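Local coordinates for protein aminopeptidase C (Lactobacillus rhamnosus, PDB 4K7C) that probably acts as a cysteine aminopeptidase of the papain-like C1 family, trimming residues from the amino ends of peptides, at residues D270-Y273 and K274-Y277. Residues are numbered along the deposited sequence; the frame is centred on the assembly and turned at random.
Sequences DKPY and KHLY
The carbonyl oxygen of P272 lies at the edge of the Y277 ring, in its plane, and also at the edge of the H275 imidazole, so two rings, of H275 and Y277, converge on one backbone oxygen. The phenol makes the closer approach: Y277 OH donates to P272 O at 2.4 Å, a separation so small that its exact length is doubtful. Y277 OH also lies 3.3 Å from P272 CD, close against the pyrrolidine ring, with the two side chains at about a right angle. From K271, CB comes within 4.0 Å of Y277 CZ. With CG of Y277 anti to its carbonyl carbon (chi1 -60°), the ring is sent toward K271 and P272, where CZ and OH meet them. H275 meets the loop through its carbon side, CD2 lying 3.7 Å from P272 O and 3.1 Å from Y273 O, while its ND1 is engaged by E429. A phenylalanine in place of Y277 would probably keep the ring packing but leave P272 O without its hydroxyl donor and the turn less firmly tied to the strand. On the loop side, K271 bends at chi4 (81°) to form a salt bridge, NZ to D270 OD2 at 2.9 Å, and a second with D440; D270 OD1 is hydrogen-bonded to T268. The chain bends sharply at K274, whose phi of 62° lies in the left-handed helical region. Strand 275-279 runs antiparallel to strand 293-295 and parallel to strand 434-436, with Y277 touching T434 and L436. The loop after strand 260-264 leads into it, and the Y277-P272 bond holds that loop against strand 275-279.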
ATOM      1  N   ASP A 270      52.218  11.043   1.459  1.00 28.40           N
ATOM      2  CA  ASP A 270      52.243  12.387   2.047  1.00 27.65           C
ATOM      3  C   ASP A 270      51.904  12.389   3.559  1.00 29.30           C
ATOM      4  O   ASP A 270      51.894  13.452   4.168  1.00 29.75           O
ATOM      5  CB  ASP A 270      51.249  13.307   1.308  1.00 25.27           C
ATOM      6  CG  ASP A 270      49.763  12.853   1.457  1.00 26.22           C
ATOM      7  OD1 ASP A 270      49.482  11.613   1.349  1.00 26.58           O
ATOM      8  OD2 ASP A 270      48.854  13.748   1.618  1.00 24.54           O
ATOM      9  N   LYS A 271      51.543  11.231   4.131  1.00 25.06           N
ATOM     10  CA  LYS A 271      51.068  11.154   5.515  1.00 24.01           C
ATOM     11  C   LYS A 271      51.811  10.137   6.351  1.00 22.48           C
ATOM     12  O   LYS A 271      51.270   9.086   6.742  1.00 20.94           O
ATOM     13  CB  LYS A 271      49.553  10.886   5.529  1.00 22.79           C
ATOM     14  CG  LYS A 271      48.774  11.918   4.811  1.00 22.58           C
ATOM     15  CD  LYS A 271      47.293  11.561   4.774  1.00 21.63           C
ATOM     16  CE  LYS A 271      46.429  12.739   4.284  1.00 24.45           C
ATOM     17  NZ  LYS A 271      46.374  12.925   2.816  1.00 21.18           N
ATOM     18  N   PRO A 272      53.093  10.437   6.687  1.00 23.36           N
ATOM     19  CA  PRO A 272      53.726   9.502   7.568  1.00 21.49           C
ATOM     20  C   PRO A 272      52.998   9.372   8.906  1.00 18.66           C
ATOM     21  O   PRO A 272      52.381  10.346   9.396  1.00 19.93           O
ATOM     22  CB  PRO A 272      55.142  10.100   7.791  1.00 24.04           C
ATOM     23  CG  PRO A 272      55.090  11.489   7.285  1.00 22.93           C
ATOM     24  CD  PRO A 272      54.004  11.518   6.253  1.00 24.89           C
ATOM     25  N   TYR A 273      53.146   8.199   9.471  1.00 18.71           N
ATOM     26  CA  TYR A 273      52.486   7.803  10.707  1.00 21.68           C
ATOM     27  C   TYR A 273      53.090   8.514  11.930  1.00 26.40           C
ATOM     28  O   TYR A 273      54.224   9.050  11.891  1.00 25.85           O
ATOM     29  CB  TYR A 273      52.547   6.338  10.886  1.00 23.96           C
ATOM     30  CG  TYR A 273      51.826   5.509   9.832  1.00 24.54           C
ATOM     31  CD1 TYR A 273      50.506   5.806   9.460  1.00 28.19           C
ATOM     32  CD2 TYR A 273      52.444   4.366   9.243  1.00 28.57           C
ATOM     33  CE1 TYR A 273      49.826   5.043   8.512  1.00 28.35           C
ATOM     34  CE2 TYR A 273      51.770   3.612   8.283  1.00 28.66           C
ATOM     35  CZ  TYR A 273      50.456   3.970   7.928  1.00 28.25           C
ATOM     36  OH  TYR A 273      49.719   3.264   7.038  1.00 28.17           O
ATOM     37  N   LYS A 274      52.336   8.518  13.012  1.00 25.40           N
ATOM     38  CA  LYS A 274      52.817   9.183  14.289  1.00 25.03           C
ATOM     39  C   LYS A 274      53.067  10.669  14.140  1.00 26.76           C
ATOM     40  O   LYS A 274      54.001  11.215  14.701  1.00 24.82           O
ATOM     41  CB  LYS A 274      54.101   8.501  14.796  1.00 27.74           C
ATOM     42  CG  LYS A 274      53.963   7.027  14.950  1.00 27.83           C
ATOM     43  CD  LYS A 274      55.264   6.408  15.392  1.00 35.18           C
ATOM     44  CE  LYS A 274      55.074   5.066  16.051  1.00 38.87           C
ATOM     45  NZ  LYS A 274      56.471   4.572  16.374  1.00 45.27           N
ATOM     46  N   HIS A 275      52.174  11.347  13.439  1.00 24.51           N
ATOM     47  CA  HIS A 275      52.123  12.762  13.410  1.00 26.00           C
ATOM     48  C   HIS A 275      50.670  13.214  13.384  1.00 24.96           C
ATOM     49  O   HIS A 275      49.773  12.483  12.977  1.00 23.82           O
ATOM     50  CB  HIS A 275      52.834  13.330  12.153  1.00 25.67           C
ATOM     51  CG  HIS A 275      54.309  12.989  12.079  1.00 29.30           C
ATOM     52  ND1 HIS A 275      55.255  13.587  12.910  1.00 27.66           N
ATOM     53  CD2 HIS A 275      54.968  12.029  11.396  1.00 30.12           C
ATOM     54  CE1 HIS A 275      56.444  13.045  12.691  1.00 30.82           C
ATOM     55  NE2 HIS A 275      56.305  12.098  11.779  1.00 31.58           N
ATOM     56  N   LEU A 276      50.494  14.476  13.714  1.00 21.99           N
ATOM     57  CA  LEU A 276      49.233  15.133  13.575  1.00 23.45           C
ATOM     58  C   LEU A 276      49.024  15.901  12.322  1.00 21.46           C
ATOM     59  O   LEU A 276      49.931  16.607  11.789  1.00 22.30           O
ATOM     60  CB  LEU A 276      49.009  16.125  14.700  1.00 23.43           C
ATOM     61  CG  LEU A 276      48.776  15.551  16.052  1.00 23.99           C
ATOM     62  CD1 LEU A 276      48.568  16.725  17.019  1.00 26.45           C
ATOM     63  CD2 LEU A 276      47.571  14.612  16.129  1.00 24.17           C
ATOM     64  N   TYR A 277      47.773  15.820  11.863  1.00 23.44           N
ATOM     65  CA  TYR A 277      47.335  16.464  10.645  1.00 20.26           C
ATOM     66  C   TYR A 277      46.100  17.283  10.838  1.00 20.25           C
ATOM     67  O   TYR A 277      45.257  16.942  11.671  1.00 21.69           O
ATOM     68  CB  TYR A 277      47.062  15.381   9.518  1.00 21.56           C
ATOM     69  CG  TYR A 277      48.264  14.585   9.183  1.00 19.34           C
ATOM     70  CD1 TYR A 277      49.081  14.978   8.130  1.00 21.36           C
ATOM     71  CD2 TYR A 277      48.633  13.497   9.927  1.00 20.36           C
ATOM     72  CE1 TYR A 277      50.250  14.290   7.845  1.00 21.74           C
ATOM     73  CE2 TYR A 277      49.799  12.795   9.669  1.00 19.96           C
ATOM     74  CZ  TYR A 277      50.597  13.204   8.591  1.00 21.81           C
ATOM     75  OH  TYR A 277      51.771  12.503   8.414  1.00 22.85           O
TER